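Local coordinates for protein L-glyceraldehyde 3-phosphate reductase (Clostridium beijerinckii, PDB 6HG6) that probably reduces aldehydes such as furfural with NADPH as hydride donor, as an aldo-keto reductase built on a TIM barrel, at residues Tyr3-Tyr15 with Leu48-Phe60. Numbering follows the deposited sequence.
Sequences YQASKNRYNEMKY and LCFTAFDNGITHF
Tyr3 lies flat on Phe50, and following its side chain outward from the backbone shows how the N-terminal segment is laid over the end of helix 42-54. Its CB starts above the far rim of the Phe50 ring, a CH-pi contact. The two rings then form an offset stack, centroids 3.9 Å apart and planes within 5° of parallel. In it CD1 sits over Phe50 CG and CE1 touches Phe50 CB. Finally the hydroxyl passes the edge of the Phe53 ring and donates to Asp54 OD1 at 2.7 Å. Tyrosine suits the place because one group supplies both the flat face and the polar tip; with CG anti to the backbone N (chi1 170°), the ring is carried across the helix and its hydroxyl is brought to Asp54 near the C-terminal end.

Asp54 OD1 also accepts from Ser6 N at 3.0 Å, the two donors arriving from opposite faces of the carboxylate. A water joins Asp54 OD2 to Gln4 O. Beyond this, Arg9 lays CD over the Phe53 ring, 4.0 Å from its centroid, while Ala5 CB packs against the same ring. The guanidinium binds Ser6 O through NH1, within its own turn, and makes a salt bridge with Glu91, which also accepts from Tyr10 OH.

The helix closes in a Schellman motif before strand 59-61, the second of the eight-stranded TIM barrel. Glycine suits its C-prime position, Gly56, twice: phi is positive, and a CB would collide with Arg9 O, Met13 CB and Tyr15 OH. Tyr15 OH donates to Gly56 O at 2.6 Å, in the carbonyl plane on a lone pair. Thus a mostly irregular segment crosses this turn into the antiparallel sheet 15-17/24-26, held by stacking at one end and a hydroxyl-to-carbonyl bond at the other; the paired donors on Asp54 would probably favour its ionised form.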
loop_
_atom_site.group_PDB
_atom_site.type_symbol
_atom_site.label_atom_id
_atom_site.label_comp_id
_atom_site.label_asym_id
_atom_site.label_seq_id
_atom_site.Cartn_x
_atom_site.Cartn_y
_atom_site.Cartn_z
ATOM N N TYR A 3 -4.623 -3.191 25.565
ATOM C CA TYR A 3 -3.520 -2.858 24.623
ATOM C C TYR A 3 -3.054 -1.435 24.907
ATOM O O TYR A 3 -3.863 -0.543 24.944
ATOM C CB TYR A 3 -3.901 -2.894 23.148
ATOM C CG TYR A 3 -2.852 -2.318 22.217
ATOM C CD1 TYR A 3 -1.584 -2.877 22.124
ATOM C CD2 TYR A 3 -3.116 -1.200 21.446
ATOM C CE1 TYR A 3 -0.637 -2.382 21.243
ATOM C CE2 TYR A 3 -2.173 -0.678 20.573
ATOM C CZ TYR A 3 -0.929 -1.270 20.474
ATOM O OH TYR A 3 -0.005 -0.768 19.601
ATOM N N GLN A 4 -1.762 -1.258 25.094
ATOM C CA GLN A 4 -1.138 0.077 25.267
ATOM C C GLN A 4 0.037 0.097 24.308
ATOM O O GLN A 4 0.904 -0.775 24.415
ATOM C CB GLN A 4 -0.643 0.318 26.687
ATOM C CG GLN A 4 -1.745 0.441 27.727
ATOM C CD GLN A 4 -1.112 0.675 29.079
ATOM O OE1 GLN A 4 -1.162 -0.186 29.968
ATOM N NE2 GLN A 4 -0.407 1.797 29.206
ATOM N N ALA A 5 -0.010 1.026 23.371
ATOM C CA ALA A 5 0.994 1.131 22.307
ATOM C C ALA A 5 2.344 1.312 22.978
ATOM O O ALA A 5 2.414 1.905 24.068
ATOM C CB ALA A 5 0.672 2.254 21.379
ATOM N N SER A 6 3.349 0.671 22.405
ATOM C CA SER A 6 4.733 0.754 22.888
ATOM C C SER A 6 5.178 2.222 22.958
ATOM O O SER A 6 5.056 2.912 21.959
ATOM C CB SER A 6 5.627 -0.008 21.985
ATOM O OG SER A 6 6.961 0.198 22.392
ATOM N N LYS A 7 5.769 2.636 24.072
ATOM C CA LYS A 7 6.340 3.994 24.213
ATOM C C LYS A 7 7.525 4.170 23.247
ATOM O O LYS A 7 7.845 5.304 22.922
ATOM C CB LYS A 7 6.790 4.231 25.656
ATOM C CG LYS A 7 5.680 4.425 26.691
ATOM C CD LYS A 7 4.510 5.340 26.271
ATOM C CE LYS A 7 3.974 6.269 27.349
ATOM N NZ LYS A 7 4.076 5.688 28.712
ATOM N N ASN A 8 8.122 3.093 22.750
ATOM C CA ASN A 8 9.290 3.152 21.829
ATOM C C ASN A 8 8.851 3.122 20.365
ATOM O O ASN A 8 9.712 3.062 19.498
ATOM C CB ASN A 8 10.230 1.970 22.089
ATOM C CG ASN A 8 10.832 1.991 23.474
ATOM O OD1 ASN A 8 11.136 3.051 24.029
ATOM N ND2 ASN A 8 11.056 0.813 24.034
ATOM N N ARG A 9 7.561 3.206 20.057
ATOM C CA ARG A 9 7.084 2.946 18.676
ATOM C C ARG A 9 7.598 3.962 17.658
ATOM O O ARG A 9 7.639 3.596 16.505
ATOM C CB ARG A 9 5.567 2.837 18.650
ATOM C CG ARG A 9 4.868 4.138 18.983
ATOM C CD ARG A 9 3.390 3.914 19.079
ATOM N NE ARG A 9 2.644 5.091 19.477
ATOM C CZ ARG A 9 2.496 5.512 20.718
ATOM N NH1 ARG A 9 3.107 4.934 21.738
ATOM N NH2 ARG A 9 1.776 6.584 20.938
ATOM N N TYR A 10 8.075 5.152 18.044
ATOM C CA TYR A 10 8.585 6.118 17.045
ATOM C C TYR A 10 10.114 6.158 17.063
ATOM O O TYR A 10 10.675 6.989 16.381
ATOM C CB TYR A 10 7.964 7.498 17.283
ATOM C CG TYR A 10 6.463 7.500 17.198
ATOM C CD1 TYR A 10 5.856 7.062 16.045
ATOM C CD2 TYR A 10 5.646 7.901 18.250
ATOM C CE1 TYR A 10 4.484 7.006 15.904
ATOM C CE2 TYR A 10 4.264 7.837 18.133
ATOM C CZ TYR A 10 3.677 7.390 16.962
ATOM O OH TYR A 10 2.341 7.314 16.725
ATOM N N ASN A 11 10.775 5.260 17.769
ATOM C CA ASN A 11 12.250 5.329 17.930
ATOM C C ASN A 11 13.028 4.859 16.699
ATOM O O ASN A 11 14.162 5.353 16.535
ATOM C CB ASN A 11 12.668 4.559 19.169
ATOM C CG ASN A 11 12.234 5.324 20.400
ATOM O OD1 ASN A 11 12.421 4.876 21.531
ATOM N ND2 ASN A 11 11.722 6.512 20.174
ATOM N N GLU A 12 12.485 3.983 15.858
ATOM C CA GLU A 12 13.293 3.354 14.778
ATOM C C GLU A 12 12.713 3.595 13.397
ATOM O O GLU A 12 13.484 3.800 12.458
ATOM C CB GLU A 12 13.349 1.839 14.986
ATOM C CG GLU A 12 14.112 1.433 16.234
ATOM C CD GLU A 12 15.612 1.608 16.109
ATOM O OE1 GLU A 12 16.239 1.866 17.147
ATOM O OE2 GLU A 12 16.159 1.434 14.975
ATOM N N MET A 13 11.396 3.513 13.259
ATOM C CA MET A 13 10.777 3.618 11.926
ATOM C C MET A 13 11.166 4.968 11.314
ATOM O O MET A 13 11.298 5.941 12.049
ATOM C CB MET A 13 9.250 3.491 12.059
ATOM C CG MET A 13 8.535 3.611 10.775
ATOM S SD MET A 13 9.069 2.545 9.416
ATOM C CE MET A 13 8.895 0.896 10.092
ATOM N N LYS A 14 11.364 5.034 10.010
ATOM C CA LYS A 14 11.546 6.319 9.287
ATOM C C LYS A 14 10.233 6.686 8.589
ATOM O O LYS A 14 9.479 5.781 8.210
ATOM C CB LYS A 14 12.708 6.210 8.313
ATOM C CG LYS A 14 14.045 5.988 9.013
ATOM C CD LYS A 14 15.235 6.127 8.082
ATOM C CE LYS A 14 16.550 6.077 8.818
ATOM N NZ LYS A 14 17.675 5.995 7.860
ATOM N N TYR A 15 9.970 7.982 8.456
ATOM C CA TYR A 15 8.731 8.561 7.882
ATOM C C TYR A 15 9.123 9.448 6.711
ATOM O O TYR A 15 10.142 10.174 6.821
ATOM C CB TYR A 15 7.924 9.312 8.954
ATOM C CG TYR A 15 7.527 8.395 10.080
ATOM C CD1 TYR A 15 6.370 7.632 10.023
ATOM C CD2 TYR A 15 8.349 8.247 11.185
ATOM C CE1 TYR A 15 6.075 6.724 11.023
ATOM C CE2 TYR A 15 8.075 7.332 12.188
ATOM C CZ TYR A 15 6.909 6.582 12.112
ATOM O OH TYR A 15 6.699 5.682 13.120
ATOM N N LEU A 48 -1.574 -8.570 14.899
ATOM C CA LEU A 48 -0.834 -8.071 13.716
ATOM C C LEU A 48 -0.866 -6.536 13.727
ATOM O O LEU A 48 0.191 -5.913 13.518
ATOM C CB LEU A 48 -1.432 -8.601 12.408
ATOM C CG LEU A 48 -1.154 -10.060 12.096
ATOM C CD1 LEU A 48 -1.904 -10.479 10.827
ATOM C CD2 LEU A 48 0.326 -10.275 11.930
ATOM N N CYS A 49 -2.020 -5.956 13.993
ATOM C CA CYS A 49 -2.178 -4.480 14.026
ATOM C C CYS A 49 -1.340 -3.887 15.157
ATOM O O CYS A 49 -0.668 -2.906 14.909
ATOM C CB CYS A 49 -3.633 -4.086 14.167
ATOM S SG CYS A 49 -4.554 -4.432 12.645
ATOM N N PHE A 50 -1.427 -4.457 16.346
ATOM C CA PHE A 50 -0.693 -4.005 17.532
ATOM C C PHE A 50 0.803 -4.097 17.232
ATOM O O PHE A 50 1.553 -3.163 17.579
ATOM C CB PHE A 50 -1.046 -4.845 18.758
ATOM C CG PHE A 50 -2.496 -4.780 19.174
ATOM C CD1 PHE A 50 -3.310 -3.715 18.825
ATOM C CD2 PHE A 50 -2.978 -5.722 20.076
ATOM C CE1 PHE A 50 -4.642 -3.672 19.224
ATOM C CE2 PHE A 50 -4.290 -5.655 20.513
ATOM C CZ PHE A 50 -5.104 -4.620 20.109
ATOM N N THR A 51 1.258 -5.213 16.653
ATOM C CA THR A 51 2.689 -5.381 16.313
ATOM C C THR A 51 3.099 -4.285 15.328
ATOM O O THR A 51 4.131 -3.662 15.550
ATOM C CB THR A 51 2.984 -6.775 15.751
ATOM O OG1 THR A 51 2.559 -7.699 16.752
ATOM C CG2 THR A 51 4.445 -6.941 15.436
ATOM N N ALA A 52 2.288 -4.009 14.314
ATOM C CA ALA A 52 2.590 -3.005 13.288
ATOM C C ALA A 52 2.784 -1.638 13.970
ATOM O O ALA A 52 3.840 -1.002 13.808
ATOM C CB ALA A 52 1.488 -2.947 12.281
ATOM N N PHE A 53 1.795 -1.219 14.748
ATOM C CA PHE A 53 1.817 0.115 15.393
ATOM C C PHE A 53 2.956 0.186 16.404
ATOM O O PHE A 53 3.609 1.237 16.495
ATOM C CB PHE A 53 0.456 0.436 16.006
ATOM C CG PHE A 53 0.305 1.856 16.496
ATOM C CD1 PHE A 53 0.520 2.905 15.629
ATOM C CD2 PHE A 53 -0.117 2.124 17.784
ATOM C CE1 PHE A 53 0.424 4.232 16.067
ATOM C CE2 PHE A 53 -0.233 3.433 18.230
ATOM C CZ PHE A 53 0.032 4.483 17.367
ATOM N N ASP A 54 3.211 -0.880 17.168
ATOM C CA ASP A 54 4.279 -0.872 18.189
ATOM C C ASP A 54 5.644 -0.655 17.533
ATOM O O ASP A 54 6.553 -0.271 18.253
ATOM C CB ASP A 54 4.290 -2.160 19.009
ATOM C CG ASP A 54 3.230 -2.230 20.091
ATOM O OD1 ASP A 54 2.535 -1.244 20.307
ATOM O OD2 ASP A 54 3.205 -3.277 20.784
ATOM N N ASN A 55 5.777 -0.995 16.240
ATOM C CA ASN A 55 7.042 -0.886 15.456
ATOM C C ASN A 55 7.024 0.362 14.570
ATOM O O ASN A 55 7.884 0.478 13.677
ATOM C CB ASN A 55 7.262 -2.167 14.659
ATOM C CG ASN A 55 7.697 -3.264 15.595
ATOM O OD1 ASN A 55 6.879 -4.070 16.050
ATOM N ND2 ASN A 55 8.932 -3.215 16.018
ATOM N N GLY A 56 6.075 1.268 14.808
ATOM C CA GLY A 56 6.018 2.583 14.140
ATOM C C GLY A 56 5.297 2.587 12.836
ATOM O O GLY A 56 5.274 3.647 12.201
ATOM N N ILE A 57 4.634 1.491 12.456
ATOM C CA ILE A 57 3.791 1.474 11.243
ATOM C C ILE A 57 2.493 2.207 11.587
ATOM O O ILE A 57 1.664 1.682 12.347
ATOM C CB ILE A 57 3.556 0.073 10.691
ATOM C CG1 ILE A 57 4.912 -0.553 10.378
ATOM C CG2 ILE A 57 2.704 0.197 9.471
ATOM C CD1 ILE A 57 4.834 -2.043 10.070
ATOM N N THR A 58 2.328 3.406 11.028
ATOM C CA THR A 58 1.188 4.277 11.356
ATOM C C THR A 58 0.135 4.213 10.263
ATOM O O THR A 58 -0.898 4.935 10.396
ATOM C CB THR A 58 1.684 5.709 11.538
ATOM O OG1 THR A 58 2.385 6.117 10.357
ATOM C CG2 THR A 58 2.574 5.814 12.738
ATOM N N HIS A 59 0.428 3.536 9.170
ATOM C CA HIS A 59 -0.471 3.528 8.001
ATOM C C HIS A 59 -1.016 2.125 7.789
ATOM O O HIS A 59 -0.215 1.192 7.629
ATOM C CB HIS A 59 0.220 4.113 6.792
ATOM C CG HIS A 59 -0.596 4.015 5.563
ATOM N ND1 HIS A 59 -1.996 4.186 5.599
ATOM C CD2 HIS A 59 -0.260 3.835 4.267
ATOM C CE1 HIS A 59 -2.453 4.056 4.356
ATOM N NE2 HIS A 59 -1.417 3.883 3.522
ATOM N N PHE A 60 -2.340 2.019 7.869
ATOM C CA PHE A 60 -3.135 0.810 7.607
ATOM C C PHE A 60 -3.905 1.042 6.314
ATOM O O PHE A 60 -4.687 2.010 6.223
ATOM C CB PHE A 60 -4.039 0.470 8.796
ATOM C CG PHE A 60 -3.237 0.044 9.991
ATOM C CD1 PHE A 60 -2.758 0.996 10.869
ATOM C CD2 PHE A 60 -2.889 -1.278 10.201
ATOM C CE1 PHE A 60 -1.976 0.626 11.951
ATOM C CE2 PHE A 60 -2.100 -1.653 11.281
ATOM C CZ PHE A 60 -1.660 -0.702 12.169
HETATM O O HOH W 1 2.378 -2.683 23.257
HETATM O O HOH W 2 8.651 -0.606 19.827
#